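Local coordinates for putative GGDEF domain protein (Pseudomonas aeruginosa, PDB 7E6G) that probably catalyses the magnesium-dependent condensation of two GTP molecules into the second messenger 3',3'-cyclic di-GMP, releasing two diphosphates, at residues L116-E121 against Y173-R178; G226-R231 against V240-A245; D104-L109 against S154-L159. All blocks are in the same frame, centred on the assembly; numbering follows the deposited sequence.

Contact 1 (L116-E121 against Y173-R178)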
loop_
_atom_site.group_PDB
_atom_site.type_symbol
_atom_site.label_atom_id
_atom_site.label_comp_id
_atom_site.label_asym_id
_atom_site.label_seq_id
_atom_site.Cartn_x
_atom_site.Cartn_y
_atom_site.Cartn_z
ATOM N N LEU A 116 -20.348 28.679 21.565
ATOM C CA LEU A 116 -21.580 28.704 20.958
ATOM C C LEU A 116 -21.898 27.436 20.294
ATOM O O LEU A 116 -22.969 27.166 20.101
ATOM C CB LEU A 116 -21.608 29.779 19.993
ATOM C CG LEU A 116 -21.701 31.077 20.618
ATOM C CD1 LEU A 116 -21.754 32.180 19.701
ATOM C CD2 LEU A 116 -22.842 31.172 21.483
ATOM N N GLU A 117 -20.961 26.813 19.706
ATOM C CA GLU A 117 -21.099 25.606 19.074
ATOM C C GLU A 117 -21.319 24.563 19.983
ATOM O O GLU A 117 -22.008 23.769 19.700
ATOM C CB GLU A 117 -19.963 25.461 18.177
ATOM C CG GLU A 117 -19.449 24.135 17.822
ATOM C CD GLU A 117 -18.170 24.305 17.100
ATOM O OE1 GLU A 117 -18.019 25.283 16.340
ATOM O OE2 GLU A 117 -17.309 23.457 17.268
ATOM N N ARG A 118 -20.674 24.546 21.087
ATOM C CA ARG A 118 -20.881 23.614 22.096
ATOM C C ARG A 118 -22.121 23.884 22.842
ATOM O O ARG A 118 -22.741 23.054 23.265
ATOM C CB ARG A 118 -19.656 23.440 22.875
ATOM C CG ARG A 118 -19.777 22.590 24.100
ATOM C CD ARG A 118 -19.829 21.102 23.932
ATOM N NE ARG A 118 -19.658 20.428 25.191
ATOM C CZ ARG A 118 -18.505 19.974 25.595
ATOM N NH1 ARG A 118 -17.463 20.144 24.856
ATOM N NH2 ARG A 118 -18.357 19.368 26.714
ATOM N N LEU A 119 -22.496 25.090 22.985
ATOM C CA LEU A 119 -23.753 25.402 23.660
ATOM C C LEU A 119 -24.943 24.872 22.872
ATOM O O LEU A 119 -25.901 24.344 23.459
ATOM C CB LEU A 119 -23.879 26.907 23.884
ATOM C CG LEU A 119 -23.372 27.440 25.232
ATOM C CD1 LEU A 119 -22.962 28.900 25.077
ATOM C CD2 LEU A 119 -24.390 27.267 26.368
ATOM N N ARG A 120 -24.894 24.989 21.544
ATOM C CA ARG A 120 -25.925 24.379 20.706
ATOM C C ARG A 120 -26.001 22.870 20.938
ATOM O O ARG A 120 -27.087 22.315 21.176
ATOM C CB ARG A 120 -25.651 24.703 19.235
ATOM C CG ARG A 120 -26.604 24.058 18.252
ATOM C CD ARG A 120 -26.788 24.932 17.001
ATOM N NE ARG A 120 -28.119 25.552 16.920
ATOM C CZ ARG A 120 -28.363 26.765 16.423
ATOM N NH1 ARG A 120 -27.363 27.508 15.961
ATOM N NH2 ARG A 120 -29.607 27.241 16.390
ATOM N N GLU A 121 -24.855 22.181 20.901
ATOM C CA GLU A 121 -24.960 20.725 21.015
ATOM C C GLU A 121 -25.327 20.288 22.436
ATOM O O GLU A 121 -25.959 19.238 22.614
ATOM C CB GLU A 121 -23.690 20.025 20.518
ATOM C CG GLU A 121 -22.409 20.358 21.216
ATOM C CD GLU A 121 -21.194 19.844 20.446
ATOM O OE1 GLU A 121 -20.244 19.316 21.083
ATOM O OE2 GLU A 121 -21.197 19.961 19.196
ATOM N N TYR A 173 -14.258 17.649 31.395
ATOM C CA TYR A 173 -15.188 17.946 30.312
ATOM C C TYR A 173 -15.837 19.317 30.436
ATOM O O TYR A 173 -16.554 19.733 29.520
ATOM C CB TYR A 173 -16.270 16.856 30.223
ATOM C CG TYR A 173 -15.710 15.561 29.702
ATOM C CD1 TYR A 173 -15.288 15.458 28.384
ATOM C CD2 TYR A 173 -15.558 14.459 30.532
ATOM C CE1 TYR A 173 -14.752 14.284 27.890
ATOM C CE2 TYR A 173 -15.014 13.275 30.053
ATOM C CZ TYR A 173 -14.615 13.193 28.727
ATOM O OH TYR A 173 -14.076 12.024 28.223
ATOM N N ASP A 174 -15.607 20.021 31.540
ATOM C CA ASP A 174 -16.000 21.414 31.627
ATOM C C ASP A 174 -15.234 22.260 30.616
ATOM O O ASP A 174 -14.144 21.910 30.150
ATOM C CB ASP A 174 -15.747 21.950 33.025
ATOM C CG ASP A 174 -16.554 21.235 34.062
ATOM O OD1 ASP A 174 -17.509 20.519 33.691
ATOM O OD2 ASP A 174 -16.216 21.380 35.251
ATOM N N LEU A 175 -15.810 23.409 30.300
ATOM C CA LEU A 175 -15.335 24.246 29.210
ATOM C C LEU A 175 -15.225 25.676 29.704
ATOM O O LEU A 175 -16.226 26.265 30.119
ATOM C CB LEU A 175 -16.308 24.166 28.045
ATOM C CG LEU A 175 -15.802 24.064 26.623
ATOM C CD1 LEU A 175 -14.879 22.873 26.457
ATOM C CD2 LEU A 175 -17.022 23.919 25.770
ATOM N N CYS A 176 -14.031 26.243 29.659
ATOM C CA CYS A 176 -13.848 27.641 30.031
ATOM C C CYS A 176 -13.481 28.447 28.793
ATOM O O CYS A 176 -12.392 28.268 28.241
ATOM C CB CYS A 176 -12.767 27.807 31.095
ATOM S SG CYS A 176 -12.432 29.569 31.431
ATOM N N GLY A 177 -14.360 29.354 28.379
ATOM C CA GLY A 177 -14.160 30.114 27.164
ATOM C C GLY A 177 -13.982 31.597 27.417
ATOM O O GLY A 177 -14.533 32.159 28.370
ATOM N N ARG A 178 -13.188 32.229 26.551
ATOM C CA ARG A 178 -13.077 33.679 26.515
ATOM C C ARG A 178 -14.313 34.254 25.829
ATOM O O ARG A 178 -14.571 33.968 24.659
ATOM C CB ARG A 178 -11.796 34.089 25.795
ATOM C CG ARG A 178 -11.681 35.590 25.597
ATOM C CD ARG A 178 -10.287 36.053 25.851
ATOM N NE ARG A 178 -10.221 37.469 26.178
ATOM C CZ ARG A 178 -9.190 38.227 25.829
ATOM N NH1 ARG A 178 -8.185 37.687 25.149
ATOM N NH2 ARG A 178 -9.159 39.514 26.134
#

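Contact 2 (G226-R231 against V240-A245)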
loop_
_atom_site.group_PDB
_atom_site.type_symbol
_atom_site.label_atom_id
_atom_site.label_comp_id
_atom_site.label_asym_id
_atom_site.label_seq_id
_atom_site.Cartn_x
_atom_site.Cartn_y
_atom_site.Cartn_z
ATOM N N GLY A 226 -22.173 35.526 37.451
ATOM C CA GLY A 226 -23.582 35.159 37.481
ATOM C C GLY A 226 -23.708 33.740 36.950
ATOM O O GLY A 226 -23.110 33.408 35.925
ATOM N N VAL A 227 -24.443 32.895 37.665
ATOM C CA VAL A 227 -24.561 31.509 37.231
ATOM C C VAL A 227 -26.032 31.104 37.165
ATOM O O VAL A 227 -26.853 31.557 37.974
ATOM C CB VAL A 227 -23.717 30.558 38.115
ATOM C CG1 VAL A 227 -23.928 30.843 39.576
ATOM C CG2 VAL A 227 -23.972 29.116 37.778
ATOM N N THR A 228 -26.365 30.313 36.136
ATOM C CA THR A 228 -27.683 29.719 35.974
ATOM C C THR A 228 -27.577 28.268 35.542
ATOM O O THR A 228 -26.531 27.785 35.105
ATOM C CB THR A 228 -28.554 30.421 34.928
ATOM O OG1 THR A 228 -29.913 30.014 35.126
ATOM C CG2 THR A 228 -28.150 30.001 33.521
ATOM N N GLU A 229 -28.710 27.590 35.647
ATOM C CA GLU A 229 -28.897 26.263 35.089
ATOM C C GLU A 229 -29.701 26.348 33.802
ATOM O O GLU A 229 -30.597 27.185 33.652
ATOM C CB GLU A 229 -29.630 25.356 36.062
ATOM C CG GLU A 229 -29.500 23.908 35.728
ATOM C CD GLU A 229 -30.214 23.056 36.736
ATOM O OE1 GLU A 229 -30.343 21.833 36.500
ATOM O OE2 GLU A 229 -30.609 23.609 37.787
ATOM N N HIS A 230 -29.384 25.471 32.869
ATOM C CA HIS A 230 -30.178 25.430 31.660
ATOM C C HIS A 230 -31.569 24.865 31.946
ATOM O O HIS A 230 -31.700 23.735 32.428
ATOM C CB HIS A 230 -29.504 24.599 30.589
ATOM C CG HIS A 230 -30.390 24.388 29.414
ATOM N ND1 HIS A 230 -30.857 25.440 28.657
ATOM C CD2 HIS A 230 -30.967 23.273 28.915
ATOM C CE1 HIS A 230 -31.651 24.975 27.712
ATOM N NE2 HIS A 230 -31.735 23.663 27.846
ATOM N N ARG A 231 -32.603 25.639 31.619
ATOM C CA ARG A 231 -33.990 25.206 31.745
ATOM C C ARG A 231 -34.447 24.590 30.424
ATOM O O ARG A 231 -34.380 25.241 29.380
ATOM C CB ARG A 231 -34.870 26.391 32.136
ATOM C CG ARG A 231 -34.352 27.104 33.386
ATOM C CD ARG A 231 -35.128 28.383 33.726
ATOM N NE ARG A 231 -34.514 29.097 34.849
ATOM C CZ ARG A 231 -34.948 30.258 35.341
ATOM N NH1 ARG A 231 -36.018 30.857 34.813
ATOM N NH2 ARG A 231 -34.308 30.815 36.365
ATOM N N VAL A 240 -27.845 31.878 28.148
ATOM C CA VAL A 240 -26.770 32.860 28.248
ATOM C C VAL A 240 -27.308 34.176 28.799
ATOM O O VAL A 240 -26.710 34.771 29.702
ATOM C CB VAL A 240 -26.073 33.051 26.889
ATOM C CG1 VAL A 240 -25.193 34.286 26.918
ATOM C CG2 VAL A 240 -25.248 31.812 26.538
ATOM N N ASN A 241 -28.461 34.625 28.299
ATOM C CA ASN A 241 -29.030 35.889 28.761
ATOM C C ASN A 241 -29.300 35.867 30.261
ATOM O O ASN A 241 -29.073 36.865 30.955
ATOM C CB ASN A 241 -30.310 36.201 27.987
ATOM C CG ASN A 241 -30.033 36.831 26.630
ATOM O OD1 ASN A 241 -28.880 36.917 26.182
ATOM N ND2 ASN A 241 -31.090 37.269 25.964
ATOM N N ARG A 242 -29.782 34.741 30.790
ATOM C CA ARG A 242 -30.071 34.715 32.222
ATOM C C ARG A 242 -28.786 34.708 33.042
ATOM O O ARG A 242 -28.700 35.389 34.076
ATOM C CB ARG A 242 -30.944 33.521 32.584
ATOM C CG ARG A 242 -31.662 33.711 33.929
ATOM C CD ARG A 242 -32.191 32.398 34.483
ATOM N NE ARG A 242 -32.377 31.444 33.398
ATOM C CZ ARG A 242 -33.402 31.458 32.540
ATOM N NH1 ARG A 242 -34.377 32.364 32.629
ATOM N NH2 ARG A 242 -33.440 30.544 31.586
ATOM N N ALA A 243 -27.778 33.948 32.601
ATOM C CA ALA A 243 -26.480 34.004 33.269
ATOM C C ALA A 243 -25.944 35.431 33.280
ATOM O O ALA A 243 -25.399 35.906 34.285
ATOM C CB ALA A 243 -25.497 33.063 32.575
ATOM N N ASP A 244 -26.131 36.133 32.169
ATOM C CA ASP A 244 -25.670 37.502 32.033
ATOM C C ASP A 244 -26.407 38.442 32.982
ATOM O O ASP A 244 -25.811 39.347 33.578
ATOM C CB ASP A 244 -25.880 37.919 30.590
ATOM C CG ASP A 244 -25.063 39.075 30.217
ATOM O OD1 ASP A 244 -24.038 38.866 29.539
ATOM O OD2 ASP A 244 -25.441 40.191 30.609
ATOM N N ALA A 245 -27.720 38.273 33.105
ATOM C CA ALA A 245 -28.475 39.116 34.025
ATOM C C ALA A 245 -28.060 38.843 35.464
ATOM O O ALA A 245 -28.010 39.761 36.292
ATOM C CB ALA A 245 -29.974 38.885 33.828
#

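Contact 3 (D104-L109 against S154-L159). With G2P (phosphomethylphosphonic acid guanylate ester), chain H.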
loop_
_atom_site.group_PDB
_atom_site.type_symbol
_atom_site.label_atom_id
_atom_site.label_comp_id
_atom_site.label_asym_id
_atom_site.label_seq_id
_atom_site.Cartn_x
_atom_site.Cartn_y
_atom_site.Cartn_z
ATOM N N ASP A 104 -8.755 31.100 21.272
ATOM C CA ASP A 104 -8.483 32.508 21.492
ATOM C C ASP A 104 -6.980 32.749 21.510
ATOM O O ASP A 104 -6.274 32.125 22.313
ATOM C CB ASP A 104 -9.106 32.959 22.809
ATOM C CG ASP A 104 -8.617 34.329 23.251
ATOM O OD1 ASP A 104 -8.928 35.332 22.561
ATOM O OD2 ASP A 104 -7.916 34.398 24.290
ATOM N N PRO A 105 -6.457 33.644 20.672
ATOM C CA PRO A 105 -4.985 33.811 20.593
ATOM C C PRO A 105 -4.299 34.135 21.914
ATOM O O PRO A 105 -3.278 33.517 22.239
ATOM C CB PRO A 105 -4.834 34.947 19.577
ATOM C CG PRO A 105 -6.059 34.801 18.684
ATOM C CD PRO A 105 -7.172 34.351 19.592
ATOM N N LEU A 106 -4.823 35.076 22.702
ATOM C CA LEU A 106 -4.098 35.506 23.901
ATOM C C LEU A 106 -4.049 34.414 24.970
ATOM O O LEU A 106 -2.977 34.112 25.505
ATOM C CB LEU A 106 -4.723 36.779 24.483
ATOM C CG LEU A 106 -4.202 37.133 25.885
ATOM C CD1 LEU A 106 -2.749 37.513 25.834
ATOM C CD2 LEU A 106 -5.031 38.214 26.566
ATOM N N THR A 107 -5.201 33.843 25.328
ATOM C CA THR A 107 -5.310 32.977 26.500
ATOM C C THR A 107 -5.222 31.496 26.170
ATOM O O THR A 107 -5.068 30.683 27.089
ATOM C CB THR A 107 -6.651 33.202 27.239
ATOM O OG1 THR A 107 -7.749 32.942 26.346
ATOM C CG2 THR A 107 -6.760 34.612 27.811
ATOM N N GLY A 108 -5.351 31.116 24.894
ATOM C CA GLY A 108 -5.447 29.719 24.531
ATOM C C GLY A 108 -6.804 29.098 24.766
ATOM O O GLY A 108 -7.085 28.031 24.206
ATOM N N LEU A 109 -7.666 29.742 25.552
ATOM C CA LEU A 109 -8.990 29.211 25.839
ATOM C C LEU A 109 -9.829 29.047 24.572
ATOM O O LEU A 109 -9.555 29.676 23.546
ATOM C CB LEU A 109 -9.715 30.142 26.793
ATOM C CG LEU A 109 -9.115 30.146 28.175
ATOM C CD1 LEU A 109 -9.872 31.185 28.977
ATOM C CD2 LEU A 109 -9.260 28.770 28.776
ATOM N N SER A 154 0.201 44.326 30.775
ATOM C CA SER A 154 0.023 43.795 32.118
ATOM C C SER A 154 -1.361 43.182 32.296
ATOM O O SER A 154 -1.492 42.073 32.831
ATOM C CB SER A 154 0.251 44.898 33.143
ATOM O OG SER A 154 1.589 45.355 33.085
ATOM N N GLY A 155 -2.411 43.902 31.895
ATOM C CA GLY A 155 -3.732 43.306 31.907
ATOM C C GLY A 155 -3.805 42.014 31.110
ATOM O O GLY A 155 -4.532 41.091 31.483
ATOM N N ASP A 156 -3.054 41.925 30.010
ATOM C CA ASP A 156 -3.081 40.716 29.192
ATOM C C ASP A 156 -2.467 39.551 29.953
ATOM O O ASP A 156 -3.006 38.432 29.954
ATOM C CB ASP A 156 -2.324 40.948 27.876
ATOM C CG ASP A 156 -3.169 41.656 26.794
ATOM O OD1 ASP A 156 -4.357 41.999 27.032
ATOM O OD2 ASP A 156 -2.610 41.880 25.687
ATOM N N ARG A 157 -1.325 39.798 30.596
ATOM C CA ARG A 157 -0.754 38.789 31.479
ATOM C C ARG A 157 -1.752 38.378 32.544
ATOM O O ARG A 157 -1.909 37.185 32.835
ATOM C CB ARG A 157 0.533 39.320 32.094
ATOM C CG ARG A 157 1.590 39.474 31.025
ATOM C CD ARG A 157 2.889 38.850 31.440
ATOM N NE ARG A 157 3.551 39.731 32.388
ATOM C CZ ARG A 157 3.755 39.441 33.671
ATOM N NH1 ARG A 157 3.352 38.271 34.186
ATOM N NH2 ARG A 157 4.366 40.333 34.438
ATOM N N VAL A 158 -2.463 39.353 33.107
ATOM C CA VAL A 158 -3.462 39.059 34.127
ATOM C C VAL A 158 -4.527 38.118 33.576
ATOM O O VAL A 158 -4.906 37.136 34.224
ATOM C CB VAL A 158 -4.068 40.370 34.659
ATOM C CG1 VAL A 158 -5.373 40.094 35.398
ATOM C CG2 VAL A 158 -3.092 41.052 35.576
ATOM N N LEU A 159 -5.022 38.402 32.377
ATOM C CA LEU A 159 -6.045 37.557 31.772
ATOM C C LEU A 159 -5.519 36.155 31.495
ATOM O O LEU A 159 -6.244 35.168 31.683
ATOM C CB LEU A 159 -6.558 38.203 30.482
ATOM C CG LEU A 159 -7.423 39.446 30.669
ATOM C CD1 LEU A 159 -7.804 40.000 29.331
ATOM C CD2 LEU A 159 -8.667 39.103 31.471
HETATM P PG G2P H . -16.276 46.593 36.296
HETATM O O1G G2P H . -16.800 45.426 36.020
HETATM O O2G G2P H . -15.617 46.593 37.418
HETATM O O3G G2P H . -17.094 47.634 36.147
HETATM O O3B G2P H . -15.289 46.681 35.132
HETATM P PB G2P H . -14.090 47.537 34.586
HETATM O O1B G2P H . -13.162 46.634 34.501
HETATM O O2B G2P H . -13.786 48.626 35.286
HETATM C C3A G2P H . -14.415 48.177 33.011
HETATM P PA G2P H . -15.058 47.353 31.750
HETATM O O1A G2P H . -15.970 48.402 31.767
HETATM O O2A G2P H . -15.212 46.170 32.554
HETATM O "O5'" G2P H . -13.725 47.641 31.164
HETATM C "C5'" G2P H . -12.716 46.654 30.987
HETATM C "C4'" G2P H . -11.568 47.153 30.168
HETATM O "O4'" G2P H . -11.229 46.071 29.507
HETATM C "C3'" G2P H . -12.054 47.931 29.066
HETATM O "O3'" G2P H . -11.567 49.205 29.224
HETATM C "C2'" G2P H . -11.450 47.213 27.925
HETATM O "O2'" G2P H . -10.928 47.994 26.934
HETATM C "C1'" G2P H . -10.407 46.498 28.568
HETATM N N9 G2P H . -9.957 45.401 27.797
HETATM C C8 G2P H . -10.779 44.801 27.003
HETATM N N7 G2P H . -10.186 43.830 26.386
HETATM C C5 G2P H . -8.990 43.782 26.780
HETATM C C6 G2P H . -8.007 42.973 26.475
HETATM O O6 G2P H . -8.091 42.083 25.691
HETATM N N1 G2P H . -6.793 43.151 27.084
HETATM C C2 G2P H . -6.656 44.160 27.962
HETATM N N2 G2P H . -5.562 44.294 28.501
HETATM N N3 G2P H . -7.682 44.953 28.225
HETATM C C4 G2P H . -8.848 44.758 27.668
#

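Contact 1 (L116-E121 against Y173-R178)
One outermost strand of the GGDEF-domain sheet, 175-178, meets helix 112-128 where R118 lays its side chain across L175. CA of R118 and CA of L175 are 9.0 Å apart, and the contact is small, 139 Å² in all, at the surface of the domain. The closest approach is made by the aliphatic part of the arginine: R118 CG lies 3.5 Å from L175 CD2, and R118 CB is 3.9 Å from the same methyl. CG of R118 stands anti to the backbone N (chi1 173°), and a bend at chi2 (77°) turns the chain at a slant across the leucine. One face of the guanidinium therefore comes to rest over L175 CD2, with R118 NH1 3.9 Å from that carbon and 4.1 Å from L175 CD1. Both methyls of the leucine are thus used, CD2 against the chain and the flat head, CD1 against the head alone. Further out, R118 NH2 approaches Y173 O obliquely at 3.4 Å, in the loop just before the strand. NE of R118 has a long, weak ion pair with E122 one turn on in its own helix, while L187 and P189 of the neighbouring strand and its following loop also touch the arginine. Side chains alternate along the strand: L175 points to helix 112-128, whereas C176 packs on M166 and E167 of helix 152-168. At the far end R178 hydrogen-bonds G180 O and G181 O, and its NH2 donates to O6 of the bound guanylate. A helix laid on an edge strand that runs into the GGEEF hairpin, with a second helix behind the sheet, is characteristic of the GGDEF diguanylate cyclase fold.

Contact 2 (G226-R231 against V240-A245)
A buried strand-to-helix contact inside a beta-alpha-beta unit joins T228, near the end of strand 223-229, and R231, in the loop just after it, to R242 and A243 of helix 236-252. The axes of the short segments approach to 6.3 Å, their directions 145° apart. Earlier in the strand, G226, lacking a side chain, lets A243 O come to 3.8 Å from its CA, and T228 CG2 meets A243 CB at 4.2 Å. T228 OG1 donates to E229 O and accepts a weak bond from R242 NE (3.3 Å, 125° at the hydrogen), which it meets at the guanidinium edge. Further out the two arginines stack: the guanidinium of R231 lies flat on that of R242, centres 3.4 Å apart and planes 8° from parallel. R231 reaches there extended from CG to NE, R242 by bending at chi3. The like charges are probably eased by E234, which forms a salt bridge with R242 NH2 and, through its other oxygen, accepts from R231 N. D244, pointing away from the strand, forms a salt bridge with R213 of the second subunit. Such close strand-to-helix packing belongs to a beta-alpha-beta crossover, here leading to the parallel strand 258-260.

Contact 3 (D104-L109 against S154-L159)
L106 CD2 rests against the carboxylate of D156, 3.9 Å from OD1, while L106 CD1 lies 4.0 Å from D156 CB; the two side chains pass each other obliquely. The same D156 OD1 reads the guanine of the bound GTP analogue. It accepts from G2P N1 at 2.7 Å (154° at the hydrogen) and from G2P N2 at 3.0 Å (141°), so a single oxygen grips two donors on the Watson-Crick edge of the base. D156 CG stands anti to the carbonyl carbon, chi1 -82°, which carries the carboxylate off the helix toward that edge. One turn on, L159 CD1 lies above the plane of the base at its N1/C6 rim, 4.0 Å from G2P N1, and L159 CB receives L106 CD2 at 4.2 Å. T107 CG2 adds a contact with L159 O at 3.9 Å. G155, without a side chain, brings its backbone near G2P N2.

The next shell shapes the 104-109 loop. D104 OD2 accepts from T107 N, an Asx motif, and also from T107 OG1; T107 OG1 in turn accepts from L109 N in an ST turn. Backbone bonds from D104 N to L109 O and from G108 N to D104 O close the loop, which presents L106 and T107 to helix 152-168. D104 OD2 also has a long, weak ion pair with R178. The sequence is the DxLTxL signature found in many GGDEF proteins after the helical linker, here helix 27-102. F142 N, N147 and R255 make further bonds to the ligand. D156 OD1 at N1-H and N2-H, with R178 NH2 at O6, is consistent with selection of guanine over adenine, which lacks all three groups.

Contacts 1 and 3 adjoin, their centres 18 Å apart; strand 175-178 follows helix 152-168 in the chain, and R178 of contact 1 reaches the residues of contact 3. R178 NH2 is 3.5 Å from L159 CD1, and R178 NH1 lies 3.5 Å from L106 CD2. Contact 2 meets contact 1 at L119 CD1 and V240 CG2, 4.0 Å apart, between two helices that pack on the same sheet. Contacts 2 and 3 do not touch, with nearest atoms about 15 Å apart. Contact 3 forms part of the guanine pocket, the L159 side chain about 9 Å from the magnesium ion; G226 of contact 2 is about 13 Å from the magnesium ion.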